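Local coordinates for glutamine synthetase (PDB 5ZLI), which belongs to the glutamine synthetase family, a type I-beta enzyme built as twelve subunits whose chain joins a beta-grasp domain to a catalytic domain, at residues E205-L210 and L215-V220; H221-V224 and G229-G232. All blocks are in the same frame, centred on the assembly; numbering follows the deposited sequence.

Contact 1 (E205-L210 and L215-V220); sequences EIVKVL and LETFVV
Val207 and Leu210 of segment 205-210 face Thr217 and Val220 of the following strand; this part of helix 200-212 and strand 217-220 run nearly antiparallel (170°), their segment axes 9.7 Å apart at closest approach. One backbone bond crosses the turn between them, from Leu215 N to Leu210 O (3.2 Å), bent to 140° at the hydrogen. Leu215 CB packs 3.4 Å from the same Leu210 O. The Thr217 methyl points at the helix: CG2 lies anti to the carbonyl carbon and beside the backbone N, which brings it 3.8 Å from Leu210 CD1 and 4.0 Å from Val207 CB. Leu210 and Thr217 meet at about a right angle, the threonine methyl against both CB and CD1 of the leucine. Thr217 OG1 meanwhile takes a weak hydrogen bond from Asn211 ND2. One turn back along the helix, Val207 CG1 meets Val220 CG2 at 4.0 Å, methyl to methyl. All five touching residues are buried. Val207, Leu210, Thr217 and Val220 all also rest on Val231 of strand 228-237, while Leu210 reaches Leu248 and Val251 of helix 238-258. The strand's other neighbour is a second subunit: Val219 and Val220 pair antiparallel with one of its strands, continuing the sheet across the interface, and Phe26 of that subunit packs on Val207.

Contact 2 (H221-V224 and G229-G232); sequences HHEV and GEVG
His221 NE2 and Glu230 OE2 come within 2.7 Å of each other, the closest polar approach between the two segments. The two side chains lie side by side and point the same way, with ring and carboxylate planes 82° apart, and OE2 meets the ring obliquely. The Glu230 chain gets there fully extended, CG anti to the backbone N (chi1 -156°). Glu223 OE1 lies 3.4 Å from the same Glu230 OE2; both are acceptors, and their carboxylates stand almost perpendicular. The other oxygen of the Glu223 carboxylate, OE2, accepts a 2.9 Å hydrogen bond from Val224 N, which holds the bent Glu223 chain against its own backbone. Glu139 and Glu141 bring further carboxylates close, an acidic cluster consistent with the divalent-metal site of glutamine synthetases. The backbones form the end of the beta hairpin of strands 217-222 and 228-237. His221 and Glu230 form an antiparallel hydrogen-bonded pair in it, though both bonds are weak: His221 N to Glu230 O is 3.5 Å and Glu230 N to His221 O is 3.4 Å. Next comes the non-hydrogen-bonded pair of His222 and Gly229, whose CA atoms are 4.6 Å apart. Glu223 CB packs 3.8 Å from Gly229 N. The His222 side chain leaves the backbone away from 229-232; its ND1 hydrogen-bonds Asp197 and its NE2 the backbone O of Gln226. The His221 ring meets Tyr190 edge-to-face and packs on Ile41 of a neighbouring subunit.

How the contacts relate
Contacts 1 and 2 follow each other along the chain and share strand 217-222, their centres about 11 Å apart. They are joined where Gly232 faces two residues: its O lies 2.7 Å from Phe218 N and its N 2.9 Å from Val219 O, both probable hydrogen bonds, consistent with a classic beta bulge at Phe218-Val219, opposite Gly232. Val220 CG2 also packs on Glu230 O at 3.6 Å. On strand 228-237, neighbouring residues serve different contacts: Val231 packs on Val207 and Leu210, whereas Glu230 joins the acidic cluster, probably the metal site. Both contacts also touch the second subunit.

Contact 1 (E205-L210 and L215-V220)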
loop_
_atom_site.group_PDB
_atom_site.type_symbol
_atom_site.label_atom_id
_atom_site.label_comp_id
_atom_site.label_asym_id
_atom_site.label_seq_id
_atom_site.Cartn_x
_atom_site.Cartn_y
_atom_site.Cartn_z
ATOM N N GLU B 205 -12.470 23.051 32.498
ATOM C CA GLU B 205 -12.202 24.206 31.637
ATOM C C GLU B 205 -13.490 24.886 31.185
ATOM O O GLU B 205 -13.497 26.092 30.919
ATOM C CB GLU B 205 -11.360 23.790 30.434
ATOM C CG GLU B 205 -11.140 24.877 29.365
ATOM C CD GLU B 205 -10.237 24.374 28.222
ATOM O OE1 GLU B 205 -9.940 23.147 28.217
ATOM O OE2 GLU B 205 -9.843 25.179 27.330
ATOM N N ILE B 206 -14.573 24.125 31.047
ATOM C CA ILE B 206 -15.877 24.711 30.732
ATOM C C ILE B 206 -16.331 25.679 31.828
ATOM O O ILE B 206 -16.559 26.867 31.582
ATOM C CB ILE B 206 -16.898 23.589 30.481
ATOM C CG1 ILE B 206 -16.580 22.975 29.105
ATOM C CG2 ILE B 206 -18.310 24.073 30.603
ATOM C CD1 ILE B 206 -17.261 21.679 28.767
ATOM N N VAL B 207 -16.469 25.197 33.059
ATOM C CA VAL B 207 -16.943 26.099 34.101
ATOM C C VAL B 207 -15.983 27.269 34.324
ATOM O O VAL B 207 -16.395 28.332 34.789
ATOM C CB VAL B 207 -17.244 25.322 35.394
ATOM C CG1 VAL B 207 -17.802 23.946 35.068
ATOM C CG2 VAL B 207 -16.036 25.233 36.198
ATOM N N LYS B 208 -14.708 27.128 33.994
ATOM C CA LYS B 208 -13.891 28.333 34.040
ATOM C C LYS B 208 -14.426 29.367 33.062
ATOM O O LYS B 208 -14.528 30.552 33.387
ATOM C CB LYS B 208 -12.427 28.016 33.752
ATOM C CG LYS B 208 -11.659 27.638 34.991
ATOM C CD LYS B 208 -11.782 28.755 36.005
ATOM C CE LYS B 208 -11.933 28.217 37.416
ATOM N NZ LYS B 208 -10.633 27.682 37.896
ATOM N N VAL B 209 -14.841 28.925 31.881
ATOM C CA VAL B 209 -15.283 29.874 30.881
ATOM C C VAL B 209 -16.724 30.277 31.128
ATOM O O VAL B 209 -17.115 31.404 30.800
ATOM C CB VAL B 209 -15.075 29.323 29.465
ATOM C CG1 VAL B 209 -15.614 30.314 28.439
ATOM C CG2 VAL B 209 -13.616 29.083 29.219
ATOM N N LEU B 210 -17.539 29.396 31.709
ATOM C CA LEU B 210 -18.886 29.816 32.066
ATOM C C LEU B 210 -18.834 31.022 32.982
ATOM O O LEU B 210 -19.520 32.021 32.761
ATOM C CB LEU B 210 -19.626 28.684 32.756
ATOM C CG LEU B 210 -19.910 27.474 31.886
ATOM C CD1 LEU B 210 -20.647 26.405 32.668
ATOM C CD2 LEU B 210 -20.707 27.908 30.699
ATOM N N LEU B 215 -21.708 33.740 34.401
ATOM C CA LEU B 215 -22.535 32.649 34.882
ATOM C C LEU B 215 -21.910 32.011 36.101
ATOM O O LEU B 215 -20.700 31.773 36.129
ATOM C CB LEU B 215 -22.720 31.585 33.814
ATOM C CG LEU B 215 -24.120 31.388 33.271
ATOM C CD1 LEU B 215 -24.111 30.223 32.314
ATOM C CD2 LEU B 215 -24.976 31.048 34.486
ATOM N N GLU B 216 -22.742 31.718 37.102
ATOM C CA GLU B 216 -22.275 31.049 38.314
ATOM C C GLU B 216 -22.623 29.560 38.289
ATOM O O GLU B 216 -23.748 29.158 37.955
ATOM C CB GLU B 216 -22.810 31.730 39.574
ATOM C CG GLU B 216 -21.925 32.901 40.024
ATOM C CD GLU B 216 -22.100 33.283 41.491
ATOM O OE1 GLU B 216 -23.252 33.261 41.989
ATOM O OE2 GLU B 216 -21.075 33.610 42.146
ATOM N N THR B 217 -21.629 28.756 38.636
ATOM C CA THR B 217 -21.676 27.308 38.597
ATOM C C THR B 217 -21.568 26.775 40.020
ATOM O O THR B 217 -20.786 27.308 40.824
ATOM C CB THR B 217 -20.507 26.766 37.766
ATOM O OG1 THR B 217 -19.275 27.241 38.328
ATOM C CG2 THR B 217 -20.586 27.254 36.326
ATOM N N PHE B 218 -22.321 25.709 40.337
ATOM C CA PHE B 218 -22.071 24.993 41.585
ATOM C C PHE B 218 -21.411 23.637 41.353
ATOM O O PHE B 218 -20.276 23.426 41.795
ATOM C CB PHE B 218 -23.331 24.846 42.472
ATOM C CG PHE B 218 -24.598 24.419 41.741
ATOM C CD1 PHE B 218 -24.925 23.067 41.614
ATOM C CD2 PHE B 218 -25.486 25.364 41.221
ATOM C CE1 PHE B 218 -26.099 22.655 40.959
ATOM C CE2 PHE B 218 -26.652 24.964 40.559
ATOM C CZ PHE B 218 -26.959 23.605 40.430
ATOM N N VAL B 219 -22.045 22.728 40.635
ATOM C CA VAL B 219 -21.587 21.347 40.571
ATOM C C VAL B 219 -21.129 21.022 39.157
ATOM O O VAL B 219 -21.629 21.580 38.180
ATOM C CB VAL B 219 -22.701 20.376 41.032
ATOM C CG1 VAL B 219 -23.795 20.298 39.998
ATOM C CG2 VAL B 219 -22.138 18.999 41.299
ATOM N N VAL B 220 -20.150 20.128 39.046
ATOM C CA VAL B 220 -19.741 19.626 37.741
ATOM C C VAL B 220 -19.279 18.181 37.881
ATOM O O VAL B 220 -18.298 17.896 38.584
ATOM C CB VAL B 220 -18.672 20.536 37.118
ATOM C CG1 VAL B 220 -17.459 20.571 37.963
ATOM C CG2 VAL B 220 -18.318 20.066 35.738
#

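Contact 2 (H221-V224 and G229-G232)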
loop_
_atom_site.group_PDB
_atom_site.type_symbol
_atom_site.label_atom_id
_atom_site.label_comp_id
_atom_site.label_asym_id
_atom_site.label_seq_id
_atom_site.Cartn_x
_atom_site.Cartn_y
_atom_site.Cartn_z
ATOM N N HIS B 221 -19.942 17.264 37.166
ATOM C CA HIS B 221 -19.614 15.850 37.269
ATOM C C HIS B 221 -19.728 15.234 35.900
ATOM O O HIS B 221 -20.368 15.779 35.007
ATOM C CB HIS B 221 -20.543 15.075 38.262
ATOM C CG HIS B 221 -22.023 15.150 37.958
ATOM N ND1 HIS B 221 -22.667 14.259 37.120
ATOM C CD2 HIS B 221 -22.976 16.035 38.351
ATOM C CE1 HIS B 221 -23.949 14.575 37.031
ATOM N NE2 HIS B 221 -24.161 15.657 37.758
ATOM N N HIS B 222 -19.061 14.108 35.731
ATOM C CA HIS B 222 -19.453 13.204 34.663
ATOM C C HIS B 222 -20.911 12.766 34.860
ATOM O O HIS B 222 -21.415 12.696 35.980
ATOM C CB HIS B 222 -18.534 11.988 34.672
ATOM C CG HIS B 222 -18.336 11.365 33.329
ATOM N ND1 HIS B 222 -17.217 11.593 32.559
ATOM C CD2 HIS B 222 -19.130 10.542 32.604
ATOM C CE1 HIS B 222 -17.317 10.917 31.427
ATOM N NE2 HIS B 222 -18.470 10.274 31.431
ATOM N N GLU B 223 -21.601 12.454 33.766
ATOM C CA GLU B 223 -22.957 11.909 33.875
ATOM C C GLU B 223 -23.011 10.419 33.533
ATOM O O GLU B 223 -21.989 9.793 33.262
ATOM C CB GLU B 223 -23.912 12.707 32.993
ATOM C CG GLU B 223 -24.931 13.542 33.763
ATOM C CD GLU B 223 -25.925 12.671 34.541
ATOM O OE1 GLU B 223 -26.201 12.974 35.729
ATOM O OE2 GLU B 223 -26.477 11.703 33.935
ATOM N N VAL B 224 -24.235 9.876 33.482
ATOM C CA VAL B 224 -24.449 8.422 33.472
ATOM C C VAL B 224 -24.044 7.793 32.132
ATOM O O VAL B 224 -23.506 6.681 32.094
ATOM C CB VAL B 224 -25.909 8.078 33.826
ATOM C CG1 VAL B 224 -26.191 6.623 33.521
ATOM C CG2 VAL B 224 -26.198 8.402 35.267
ATOM N N GLY B 229 -21.966 14.726 30.406
ATOM C CA GLY B 229 -21.497 15.660 31.411
ATOM C C GLY B 229 -22.605 16.630 31.747
ATOM O O GLY B 229 -23.662 16.634 31.114
ATOM N N GLU B 230 -22.348 17.461 32.752
ATOM C CA GLU B 230 -23.369 18.364 33.260
ATOM C C GLU B 230 -22.689 19.421 34.133
ATOM O O GLU B 230 -21.725 19.127 34.847
ATOM C CB GLU B 230 -24.393 17.561 34.083
ATOM C CG GLU B 230 -25.823 18.118 34.271
ATOM C CD GLU B 230 -26.601 17.274 35.291
ATOM O OE1 GLU B 230 -27.839 17.427 35.445
ATOM O OE2 GLU B 230 -25.952 16.403 35.910
ATOM N N VAL B 231 -23.225 20.641 34.103
ATOM C CA VAL B 231 -22.787 21.715 34.989
ATOM C C VAL B 231 -24.034 22.361 35.582
ATOM O O VAL B 231 -24.988 22.676 34.862
ATOM C CB VAL B 231 -21.920 22.766 34.265
ATOM C CG1 VAL B 231 -21.522 23.893 35.228
ATOM C CG2 VAL B 231 -20.688 22.121 33.661
ATOM N N GLY B 232 -24.034 22.521 36.903
ATOM C CA GLY B 232 -25.090 23.231 37.593
ATOM C C GLY B 232 -24.818 24.722 37.618
ATOM O O GLY B 232 -23.752 25.156 38.060
#